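Local coordinates for guanine nucleotide exchange factor SRM1 (Saccharomyces cerevisiae, PDB 3OF7), which acts as a guanine nucleotide exchange factor, promoting the exchange of GDP for GTP on the Ran-type GTPases GSP1 and GSP2, at residues L80-D83 with N87-S90; M159-F164 with I216-E221; W172-F175 with G180-G183; F175-G180 with R243-T248. All blocks are in the same frame, centred on the assembly; numbering follows the deposited sequence.

Interaction 1: residues L80-D83 with N87-S90; sequences LALD and NVWS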
loop_
_atom_site.group_PDB
_atom_site.type_symbol
_atom_site.label_atom_id
_atom_site.label_comp_id
_atom_site.label_asym_id
_atom_site.label_seq_id
_atom_site.Cartn_x
_atom_site.Cartn_y
_atom_site.Cartn_z
ATOM N N LEU A 80 -6.819 -7.530 -3.280
ATOM C CA LEU A 80 -8.207 -7.665 -2.891
ATOM C C LEU A 80 -8.956 -6.484 -3.478
ATOM O O LEU A 80 -8.423 -5.387 -3.519
ATOM C CB LEU A 80 -8.328 -7.634 -1.369
ATOM C CG LEU A 80 -7.424 -8.593 -0.590
ATOM C CD1 LEU A 80 -7.565 -8.307 0.901
ATOM C CD2 LEU A 80 -7.738 -10.070 -0.907
ATOM N N ALA A 81 -10.193 -6.713 -3.919
ATOM C CA ALA A 81 -11.048 -5.633 -4.385
ATOM C C ALA A 81 -12.444 -5.729 -3.769
ATOM O O ALA A 81 -12.881 -6.809 -3.345
ATOM C CB ALA A 81 -11.119 -5.614 -5.922
ATOM N N LEU A 82 -13.121 -4.586 -3.700
ATOM C CA LEU A 82 -14.441 -4.507 -3.088
ATOM C C LEU A 82 -15.435 -3.921 -4.073
ATOM O O LEU A 82 -15.139 -2.925 -4.734
ATOM C CB LEU A 82 -14.385 -3.614 -1.848
ATOM C CG LEU A 82 -15.599 -3.605 -0.916
ATOM C CD1 LEU A 82 -15.730 -4.944 -0.231
ATOM C CD2 LEU A 82 -15.430 -2.494 0.095
ATOM N N ASP A 83 -16.615 -4.527 -4.159
ATOM C CA ASP A 83 -17.647 -4.010 -5.041
ATOM C C ASP A 83 -18.762 -3.276 -4.288
ATOM O O ASP A 83 -18.729 -3.158 -3.055
ATOM C CB ASP A 83 -18.190 -5.105 -5.984
ATOM C CG ASP A 83 -18.933 -6.224 -5.257
ATOM O OD1 ASP A 83 -19.530 -5.981 -4.181
ATOM O OD2 ASP A 83 -18.937 -7.354 -5.799
ATOM N N ASN A 87 -18.968 -7.322 -1.699
ATOM C CA ASN A 87 -18.275 -8.594 -1.938
ATOM C C ASN A 87 -16.786 -8.327 -2.081
ATOM O O ASN A 87 -16.390 -7.306 -2.647
ATOM C CB ASN A 87 -18.770 -9.291 -3.202
ATOM C CG ASN A 87 -20.185 -9.822 -3.069
ATOM O OD1 ASN A 87 -20.477 -10.689 -2.235
ATOM N ND2 ASN A 87 -21.069 -9.311 -3.910
ATOM N N VAL A 88 -15.980 -9.252 -1.569
ATOM C CA VAL A 88 -14.528 -9.179 -1.690
ATOM C C VAL A 88 -14.028 -10.071 -2.825
ATOM O O VAL A 88 -14.289 -11.286 -2.846
ATOM C CB VAL A 88 -13.823 -9.544 -0.354
ATOM C CG1 VAL A 88 -12.304 -9.420 -0.480
ATOM C CG2 VAL A 88 -14.335 -8.659 0.786
ATOM N N TRP A 89 -13.330 -9.455 -3.774
ATOM C CA TRP A 89 -12.706 -10.151 -4.885
ATOM C C TRP A 89 -11.217 -10.291 -4.574
ATOM O O TRP A 89 -10.636 -9.440 -3.893
ATOM C CB TRP A 89 -12.841 -9.337 -6.166
ATOM C CG TRP A 89 -14.244 -9.091 -6.657
ATOM C CD1 TRP A 89 -15.238 -8.390 -6.026
ATOM C CD2 TRP A 89 -14.788 -9.521 -7.906
ATOM N NE1 TRP A 89 -16.377 -8.371 -6.808
ATOM C CE2 TRP A 89 -16.123 -9.054 -7.969
ATOM C CE3 TRP A 89 -14.281 -10.269 -8.978
ATOM C CZ2 TRP A 89 -16.959 -9.316 -9.065
ATOM C CZ3 TRP A 89 -15.107 -10.514 -10.072
ATOM C CH2 TRP A 89 -16.431 -10.044 -10.103
ATOM N N SER A 90 -10.597 -11.339 -5.109
ATOM C CA SER A 90 -9.165 -11.561 -4.907
ATOM C C SER A 90 -8.531 -12.220 -6.122
ATOM O O SER A 90 -9.194 -12.948 -6.877
ATOM C CB SER A 90 -8.934 -12.442 -3.674
ATOM O OG SER A 90 -9.437 -13.751 -3.892
#

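Interaction 2: residues M159-F164 with I216-E221; sequences MSCALF and ILFLDE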
loop_
_atom_site.group_PDB
_atom_site.type_symbol
_atom_site.label_atom_id
_atom_site.label_comp_id
_atom_site.label_asym_id
_atom_site.label_seq_id
_atom_site.Cartn_x
_atom_site.Cartn_y
_atom_site.Cartn_z
ATOM N N MET A 159 -0.839 -12.193 3.665
ATOM C CA MET A 159 -2.087 -12.125 4.444
ATOM C C MET A 159 -3.062 -11.082 3.929
ATOM O O MET A 159 -2.693 -10.159 3.201
ATOM C CB MET A 159 -1.870 -12.060 5.979
ATOM C CG MET A 159 -1.566 -10.717 6.633
ATOM S SD MET A 159 -2.845 -9.471 7.012
ATOM C CE MET A 159 -3.879 -10.197 8.294
ATOM N N SER A 160 -4.317 -11.258 4.309
ATOM C CA SER A 160 -5.396 -10.423 3.833
ATOM C C SER A 160 -6.257 -10.033 5.017
ATOM O O SER A 160 -6.372 -10.794 5.985
ATOM C CB SER A 160 -6.226 -11.198 2.821
ATOM O OG SER A 160 -5.480 -11.440 1.644
ATOM N N CYS A 161 -6.853 -8.852 4.936
ATOM C CA CYS A 161 -7.646 -8.318 6.033
ATOM C C CYS A 161 -8.805 -7.482 5.509
ATOM O O CYS A 161 -8.648 -6.733 4.548
ATOM C CB CYS A 161 -6.773 -7.488 6.973
ATOM S SG CYS A 161 -7.601 -7.011 8.512
ATOM N N ALA A 162 -9.969 -7.642 6.134
ATOM C CA ALA A 162 -11.126 -6.808 5.828
ATOM C C ALA A 162 -11.648 -6.197 7.113
ATOM O O ALA A 162 -11.915 -6.916 8.095
ATOM C CB ALA A 162 -12.227 -7.628 5.141
ATOM N N LEU A 163 -11.774 -4.874 7.104
ATOM C CA LEU A 163 -12.324 -4.127 8.222
ATOM C C LEU A 163 -13.792 -3.805 7.964
ATOM O O LEU A 163 -14.128 -3.227 6.925
ATOM C CB LEU A 163 -11.537 -2.831 8.425
ATOM C CG LEU A 163 -12.071 -1.843 9.468
ATOM C CD1 LEU A 163 -12.074 -2.466 10.874
ATOM C CD2 LEU A 163 -11.282 -0.539 9.440
ATOM N N PHE A 164 -14.659 -4.169 8.910
ATOM C CA PHE A 164 -16.101 -3.997 8.727
ATOM C C PHE A 164 -16.628 -2.756 9.439
ATOM O O PHE A 164 -15.998 -2.243 10.360
ATOM C CB PHE A 164 -16.868 -5.252 9.159
ATOM C CG PHE A 164 -16.800 -6.375 8.166
ATOM C CD1 PHE A 164 -15.714 -7.255 8.153
ATOM C CD2 PHE A 164 -17.819 -6.562 7.242
ATOM C CE1 PHE A 164 -15.650 -8.296 7.241
ATOM C CE2 PHE A 164 -17.766 -7.609 6.315
ATOM C CZ PHE A 164 -16.682 -8.478 6.316
ATOM N N ILE A 216 0.840 -6.337 9.987
ATOM C CA ILE A 216 -0.224 -5.386 9.732
ATOM C C ILE A 216 -0.438 -4.553 11.000
ATOM O O ILE A 216 -0.307 -5.065 12.124
ATOM C CB ILE A 216 -1.520 -6.109 9.223
ATOM C CG1 ILE A 216 -2.653 -5.102 8.933
ATOM C CG2 ILE A 216 -1.950 -7.223 10.201
ATOM C CD1 ILE A 216 -3.852 -5.722 8.209
ATOM N N LEU A 217 -0.722 -3.268 10.805
ATOM C CA LEU A 217 -1.048 -2.348 11.893
ATOM C C LEU A 217 -2.550 -2.069 11.888
ATOM O O LEU A 217 -3.179 -2.095 10.834
ATOM C CB LEU A 217 -0.290 -1.036 11.728
ATOM C CG LEU A 217 1.239 -1.049 11.598
ATOM C CD1 LEU A 217 1.721 0.355 11.475
ATOM C CD2 LEU A 217 1.875 -1.716 12.815
ATOM N N PHE A 218 -3.106 -1.829 13.076
ATOM C CA PHE A 218 -4.515 -1.451 13.251
ATOM C C PHE A 218 -4.564 -0.190 14.108
ATOM O O PHE A 218 -3.732 -0.005 15.010
ATOM C CB PHE A 218 -5.332 -2.542 13.974
ATOM C CG PHE A 218 -5.279 -3.912 13.338
ATOM C CD1 PHE A 218 -6.254 -4.310 12.428
ATOM C CD2 PHE A 218 -4.277 -4.819 13.679
ATOM C CE1 PHE A 218 -6.230 -5.584 11.849
ATOM C CE2 PHE A 218 -4.232 -6.095 13.098
ATOM C CZ PHE A 218 -5.211 -6.478 12.181
ATOM N N LEU A 219 -5.542 0.671 13.827
ATOM C CA LEU A 219 -5.793 1.874 14.625
ATOM C C LEU A 219 -7.220 1.814 15.157
ATOM O O LEU A 219 -8.142 1.439 14.423
ATOM C CB LEU A 219 -5.617 3.135 13.773
ATOM C CG LEU A 219 -5.812 4.512 14.423
ATOM C CD1 LEU A 219 -4.818 4.758 15.573
ATOM C CD2 LEU A 219 -5.658 5.603 13.354
ATOM N N ASP A 220 -7.408 2.161 16.428
ATOM C CA ASP A 220 -8.767 2.155 16.986
ATOM C C ASP A 220 -9.307 3.558 17.252
ATOM O O ASP A 220 -8.599 4.551 17.071
ATOM C CB ASP A 220 -8.895 1.213 18.197
ATOM C CG ASP A 220 -8.282 1.770 19.465
ATOM O OD1 ASP A 220 -7.936 2.968 19.514
ATOM O OD2 ASP A 220 -8.147 0.983 20.432
ATOM N N GLU A 221 -10.567 3.624 17.683
ATOM C CA GLU A 221 -11.266 4.896 17.909
ATOM C C GLU A 221 -10.548 5.863 18.845
ATOM O O GLU A 221 -10.628 7.072 18.644
ATOM C CB GLU A 221 -12.668 4.649 18.459
ATOM C CG GLU A 221 -13.600 3.919 17.535
ATOM C CD GLU A 221 -14.951 3.688 18.182
ATOM O OE1 GLU A 221 -15.874 4.491 17.919
ATOM O OE2 GLU A 221 -15.080 2.725 18.963
#

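Interaction 3: residues W172-F175 with G180-G183; sequences WGTF and GILG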
loop_
_atom_site.group_PDB
_atom_site.type_symbol
_atom_site.label_atom_id
_atom_site.label_comp_id
_atom_site.label_asym_id
_atom_site.label_seq_id
_atom_site.Cartn_x
_atom_site.Cartn_y
_atom_site.Cartn_z
ATOM N N TRP A 172 -7.049 -13.566 6.882
ATOM C CA TRP A 172 -6.682 -14.867 6.311
ATOM C C TRP A 172 -5.288 -14.832 5.670
ATOM O O TRP A 172 -4.708 -13.756 5.479
ATOM C CB TRP A 172 -7.754 -15.393 5.328
ATOM C CG TRP A 172 -8.087 -14.518 4.124
ATOM C CD1 TRP A 172 -7.676 -14.717 2.833
ATOM C CD2 TRP A 172 -8.922 -13.345 4.098
ATOM N NE1 TRP A 172 -8.190 -13.740 2.007
ATOM C CE2 TRP A 172 -8.957 -12.885 2.759
ATOM C CE3 TRP A 172 -9.638 -12.634 5.076
ATOM C CZ2 TRP A 172 -9.678 -11.748 2.372
ATOM C CZ3 TRP A 172 -10.355 -11.492 4.693
ATOM C CH2 TRP A 172 -10.365 -11.063 3.347
ATOM N N GLY A 173 -4.753 -16.011 5.366
ATOM C CA GLY A 173 -3.400 -16.139 4.815
ATOM C C GLY A 173 -2.427 -16.505 5.921
ATOM O O GLY A 173 -2.749 -17.341 6.784
ATOM N N THR A 174 -1.246 -15.886 5.911
ATOM C CA THR A 174 -0.219 -16.154 6.924
ATOM C C THR A 174 0.805 -15.028 6.961
ATOM O O THR A 174 0.777 -14.138 6.104
ATOM C CB THR A 174 0.500 -17.517 6.679
ATOM O OG1 THR A 174 1.194 -17.920 7.869
ATOM C CG2 THR A 174 1.512 -17.423 5.522
ATOM N N PHE A 175 1.688 -15.051 7.957
ATOM C CA PHE A 175 2.869 -14.194 7.950
ATOM C C PHE A 175 4.118 -15.031 7.750
ATOM O O PHE A 175 4.336 -16.036 8.446
ATOM C CB PHE A 175 3.004 -13.389 9.249
ATOM C CG PHE A 175 1.779 -12.602 9.605
ATOM C CD1 PHE A 175 0.912 -13.054 10.597
ATOM C CD2 PHE A 175 1.484 -11.413 8.946
ATOM C CE1 PHE A 175 -0.245 -12.320 10.936
ATOM C CE2 PHE A 175 0.336 -10.673 9.279
ATOM C CZ PHE A 175 -0.531 -11.137 10.278
ATOM N N GLY A 180 11.108 -18.518 6.459
ATOM C CA GLY A 180 9.977 -19.329 6.023
ATOM C C GLY A 180 8.664 -18.790 6.545
ATOM O O GLY A 180 8.501 -17.581 6.709
ATOM N N ILE A 181 7.727 -19.694 6.805
ATOM C CA ILE A 181 6.430 -19.314 7.376
ATOM C C ILE A 181 6.566 -19.155 8.890
ATOM O O ILE A 181 7.058 -20.063 9.576
ATOM C CB ILE A 181 5.324 -20.342 6.993
ATOM C CG1 ILE A 181 5.110 -20.325 5.472
ATOM C CG2 ILE A 181 3.994 -20.057 7.742
ATOM C CD1 ILE A 181 4.439 -21.566 4.901
ATOM N N LEU A 182 6.173 -17.988 9.403
ATOM C CA LEU A 182 6.077 -17.784 10.849
ATOM C C LEU A 182 4.777 -18.432 11.325
ATOM O O LEU A 182 4.802 -19.363 12.136
ATOM C CB LEU A 182 6.130 -16.298 11.235
ATOM C CG LEU A 182 6.035 -15.920 12.723
ATOM C CD1 LEU A 182 7.014 -16.748 13.576
ATOM C CD2 LEU A 182 6.265 -14.423 12.951
ATOM N N GLY A 183 3.655 -17.963 10.779
ATOM C CA GLY A 183 2.332 -18.473 11.152
ATOM C C GLY A 183 1.284 -17.386 11.021
ATOM O O GLY A 183 1.575 -16.272 10.561
#

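Interaction 4: residues F175-G180 with R243-T248; sequences FRCNEG and RFRLKT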
loop_
_atom_site.group_PDB
_atom_site.type_symbol
_atom_site.label_atom_id
_atom_site.label_comp_id
_atom_site.label_asym_id
_atom_site.label_seq_id
_atom_site.Cartn_x
_atom_site.Cartn_y
_atom_site.Cartn_z
ATOM N N PHE A 175 1.688 -15.051 7.957
ATOM C CA PHE A 175 2.869 -14.194 7.950
ATOM C C PHE A 175 4.118 -15.031 7.750
ATOM O O PHE A 175 4.336 -16.036 8.446
ATOM C CB PHE A 175 3.004 -13.389 9.249
ATOM C CG PHE A 175 1.779 -12.602 9.605
ATOM C CD1 PHE A 175 0.912 -13.054 10.597
ATOM C CD2 PHE A 175 1.484 -11.413 8.946
ATOM C CE1 PHE A 175 -0.245 -12.320 10.936
ATOM C CE2 PHE A 175 0.336 -10.673 9.279
ATOM C CZ PHE A 175 -0.531 -11.137 10.278
ATOM N N ARG A 176 4.939 -14.610 6.793
ATOM C CA ARG A 176 6.269 -15.162 6.646
ATOM C C ARG A 176 7.284 -14.355 7.447
ATOM O O ARG A 176 6.975 -13.308 8.014
ATOM C CB ARG A 176 6.674 -15.214 5.168
ATOM C CG ARG A 176 5.983 -16.307 4.372
ATOM C CD ARG A 176 6.496 -16.319 2.937
ATOM N NE ARG A 176 5.728 -17.228 2.093
ATOM C CZ ARG A 176 5.990 -18.524 1.944
ATOM N NH1 ARG A 176 7.016 -19.083 2.577
ATOM N NH2 ARG A 176 5.218 -19.260 1.155
ATOM N N CYS A 177 8.499 -14.880 7.504
ATOM C CA CYS A 177 9.631 -14.212 8.107
ATOM C C CYS A 177 10.842 -14.507 7.215
ATOM O O CYS A 177 10.705 -15.144 6.165
ATOM C CB CYS A 177 9.848 -14.745 9.522
ATOM S SG CYS A 177 10.085 -16.524 9.569
ATOM N N ASN A 178 12.023 -14.062 7.636
ATOM C CA ASN A 178 13.237 -14.182 6.815
ATOM C C ASN A 178 13.491 -15.585 6.250
ATOM O O ASN A 178 14.022 -15.725 5.142
ATOM C CB ASN A 178 14.473 -13.705 7.602
ATOM C CG ASN A 178 14.406 -12.228 7.978
ATOM O OD1 ASN A 178 13.588 -11.473 7.452
ATOM N ND2 ASN A 178 15.276 -11.813 8.899
ATOM N N GLU A 179 13.092 -16.612 6.999
ATOM C CA GLU A 179 13.490 -17.996 6.704
ATOM C C GLU A 179 12.356 -18.952 6.310
ATOM O O GLU A 179 12.619 -20.075 5.860
ATOM C CB GLU A 179 14.320 -18.591 7.860
ATOM C CG GLU A 179 13.786 -18.315 9.267
ATOM C CD GLU A 179 14.278 -16.993 9.847
ATOM O OE1 GLU A 179 15.509 -16.802 9.966
ATOM O OE2 GLU A 179 13.428 -16.144 10.190
ATOM N N GLY A 180 11.108 -18.518 6.459
ATOM C CA GLY A 180 9.977 -19.329 6.023
ATOM C C GLY A 180 8.664 -18.790 6.545
ATOM O O GLY A 180 8.501 -17.581 6.709
ATOM N N ARG A 243 11.560 -17.354 21.274
ATOM C CA ARG A 243 10.598 -18.308 21.821
ATOM C C ARG A 243 9.230 -17.699 22.138
ATOM O O ARG A 243 8.310 -18.428 22.499
ATOM C CB ARG A 243 11.167 -19.057 23.044
ATOM C CG ARG A 243 11.248 -18.242 24.319
ATOM C CD ARG A 243 11.936 -19.079 25.393
ATOM N NE ARG A 243 12.057 -18.374 26.664
ATOM C CZ ARG A 243 13.048 -17.544 26.959
ATOM N NH1 ARG A 243 13.997 -17.296 26.060
ATOM N NH2 ARG A 243 13.084 -16.950 28.149
ATOM N N PHE A 244 9.110 -16.376 22.012
ATOM C CA PHE A 244 7.831 -15.680 22.222
ATOM C C PHE A 244 7.162 -15.223 20.908
ATOM O O PHE A 244 6.094 -14.607 20.932
ATOM C CB PHE A 244 8.013 -14.491 23.182
ATOM C CG PHE A 244 8.490 -14.888 24.566
ATOM C CD1 PHE A 244 7.618 -15.474 25.475
ATOM C CD2 PHE A 244 9.812 -14.672 24.949
ATOM C CE1 PHE A 244 8.056 -15.849 26.757
ATOM C CE2 PHE A 244 10.260 -15.041 26.223
ATOM C CZ PHE A 244 9.381 -15.632 27.125
ATOM N N ARG A 245 7.777 -15.556 19.773
ATOM C CA ARG A 245 7.272 -15.126 18.456
ATOM C C ARG A 245 5.918 -15.725 18.073
ATOM O O ARG A 245 5.151 -15.094 17.349
ATOM C CB ARG A 245 8.310 -15.384 17.363
ATOM C CG ARG A 245 9.513 -14.456 17.468
ATOM C CD ARG A 245 10.591 -14.832 16.479
ATOM N NE ARG A 245 10.235 -14.487 15.108
ATOM C CZ ARG A 245 10.711 -15.113 14.031
ATOM N NH1 ARG A 245 11.555 -16.134 14.162
ATOM N NH2 ARG A 245 10.332 -14.724 12.817
ATOM N N LEU A 246 5.619 -16.928 18.545
ATOM C CA LEU A 246 4.308 -17.507 18.289
ATOM C C LEU A 246 3.340 -17.274 19.450
ATOM O O LEU A 246 2.149 -17.033 19.228
ATOM C CB LEU A 246 4.403 -18.998 17.939
ATOM C CG LEU A 246 4.997 -19.355 16.570
ATOM C CD1 LEU A 246 5.096 -20.870 16.390
ATOM C CD2 LEU A 246 4.195 -18.739 15.428
ATOM N N LYS A 247 3.854 -17.336 20.679
ATOM C CA LYS A 247 3.040 -17.064 21.872
ATOM C C LYS A 247 2.362 -15.698 21.791
ATOM O O LYS A 247 1.248 -15.525 22.294
ATOM C CB LYS A 247 3.885 -17.160 23.148
ATOM C CG LYS A 247 4.222 -18.593 23.576
ATOM C CD LYS A 247 5.276 -18.591 24.708
ATOM C CE LYS A 247 5.789 -20.005 24.997
ATOM N NZ LYS A 247 6.937 -20.005 25.959
ATOM N N THR A 248 3.029 -14.742 21.137
ATOM C CA THR A 248 2.538 -13.365 21.071
ATOM C C THR A 248 2.111 -12.936 19.653
ATOM O O THR A 248 2.017 -11.746 19.374
ATOM C CB THR A 248 3.568 -12.354 21.626
ATOM O OG1 THR A 248 4.709 -12.285 20.757
ATOM C CG2 THR A 248 4.017 -12.728 23.055
#

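Interaction 1: residues L80-D83 with N87-S90
Asp83 faces Asn87 and Trp89 across a tight hairpin and uses both carboxylate oxygens to close it. Asp83 OD1 accepts the backbone N of Asn87 at 2.9 Å from above the carboxylate plane. Asp83 OD2 takes Trp89 NE1, also at 2.9 Å, in a nearly straight bond (168°) that lies in the indole plane while the carboxylate stands almost upright to it (81° between planes). The first torsion, with CG lodged between the backbone N and the carbonyl carbon (chi1 66°), directs the carboxylate across to Asn87 N and Trp89 NE1. With an alanine here both acceptors are gone, and the indole N-H and the Asn87 amide would probably be left without these partners, the ring less firmly fixed. This end is the more exposed, though well bonded: Asn87 and Trp89 lie partly open to solvent, and Asn87 OD1 reaches on to Arg138.

Further along the strands the contact is buried. Ala81 and Trp89 form a hydrogen-bonded pair, with Ala81 N to Trp89 O at 2.8 Å and Trp89 N to Ala81 O at 2.7 Å. On the buried face carrying Leu80, Leu82 and Val88, Leu82 CD1 meets Val88 CG2 at 4.1 Å, Leu80 CD2 rests on Ser90 CB at 3.8 Å, and all three apolar side chains press on Leu153 of strand 150-155. There Ser90 OG is satisfied by Leu99 O. These are the two middle strands of an antiparallel four-stranded sheet, and the turn between them carries the chain from the first RCC1 sequence repeat to the second within a single blade, the construction of the RCC1-type beta-propeller.

Interaction 2: residues M159-F164 with I216-E221
Ile216 sends two methyls from strand 215-220 to different partners on strand 159-164, and these apolar touches make up most of the contact. Ile216 CD1 presses on Cys161 CB at 3.6 Å, carried there by an extended chain whose CG1 lies anti to the backbone N (chi1 -179°). The other methyl meets Met159, which bends at chi2 and chi3 and crosses the isoleucine at about a right angle, so that Met159 SD lies 4.0 Å from Ile216 CG2 and Met159 CE touches the same methyl. If Ile216 were cut back to an alanine, Cys161 CB and the Met159 thioether would probably lose these partners and a gap would be likely between the sheets.

The second kind of contact is sulfur-aromatic. Cys161 SG sits at the edge of the Phe218 ring, 3.9 Å from Phe218 CE1 and 5.2 Å from the ring centroid.

No hydrogen bond joins the segments. The strands run nearly parallel (13°) with axes 10.0 Å apart, in different sheets of the propeller, and their backbones pair within their own blades, as Cys161 does with Ala154. Neighbouring blades are thus joined here through buried carbon and sulfur alone, an adhesion that depends on complementary shape rather than on polar pairing.

Interaction 3: residues W172-F175 with G180-G183
Phe175 and Gly183 pair through both of their backbone amides, and Leu182 adds a third bond to the same carbonyl. Phe175 N donates to Gly183 O at 2.9 Å. In return Phe175 O accepts Gly183 N at 3.1 Å and Leu182 N at 2.8 Å, both in its carbonyl plane, the latter in a more bent bond (137°). Two residues of strand 180-183 therefore face one residue of strand 169-177, a classic beta bulge. Gly183 suits the place: at its backbone angles a CB would jam against the preceding carbonyl oxygen.

Close van der Waals contacts follow the same path. Leu182 CB lies 3.3 Å from Phe175 O. The Phe175 ring, its CG set anti to the carbonyl carbon (chi1 -53°), brings Phe175 CD1 to 3.3 Å from Gly183 O, which lies at the ring edge near its plane; the ring also meets Trp228 edge-to-face.

One polar side chain joins in. Thr174 OG1 touches Ile181 CG2 at 3.5 Å, while that hydroxyl bonds to Lys190 O.

Sequence and position make this hairpin consistent with the beta-wedge that human RCC1 presses against Ran. Chemically, the three hydrogen bonds across the hairpin all run between main-chain atoms, one carbonyl taking two of them, while the side chains add close van der Waals contacts.

Interaction 4: residues F175-G180 with R243-T248
Phe244 O is held twice by Thr248 in the loop that presents Arg245 to Cys177: Thr248 OG1 donates to Phe244 O at 2.7 Å and Thr248 N at 3.1 Å, from opposite faces of the carbonyl plane. From the short helix-like turn between these two residues the arginine extends to the hairpin tip 175-180. Cys177 CB lies 3.3 Å from Arg245 NH2, in the plane of the guanidinium and at its edge, and Cys177 SG stands 3.7 Å from Arg245 NH2. A bend at chi3 (73°) carries the arginine's end to this spot, where NH2 bonds to Asn230 OD1 and the neighbouring NH1 forms a salt bridge with Glu242.

The tip itself is a two-residue hairpin loop, Asn178 and Glu179 having the backbone angles of a type I beta-turn. Cys177 N donates to Gly180 O at 2.8 Å, with a weak return bond from Gly180 N. In the propeller this turn caps the hairpin of strands 169-177 and 180-183, probably the counterpart of the RCC1 beta-wedge, while the facing loop links strands 225-229 and 252-253 of the next blade.

Glu179 OE2 lies 4.3 Å from Arg245 NH2, beyond salt-bridge range, so its attraction is likely to be only long-range; that carboxylate oxygen is instead hydrogen-bonded to Gln232 NE2.

Overall arrangement
Interactions 1 to 4 form a chain of contacts leading from one blade of the propeller into the next two. Leu80 of interaction 1 touches strand 159-164 of interaction 2, with Leu80 CD2 at 3.7 Å from Ser160 OG. Interactions 2 and 3 share a sheet: Met159 CG lies 3.3 Å from Phe175 CE2, and Ser160 N is 2.8 Å from Trp172 O in a probable hydrogen bond. Interactions 3 and 4 have Phe175 and Gly180 in common, their centres about 8 Å apart; interaction 3 forms the hairpin, probably the Gsp1p-facing wedge, and interaction 4 sets a loop of the next blade against its tip. Interaction 1 stays about 12 Å from interaction 4 at the nearest atoms.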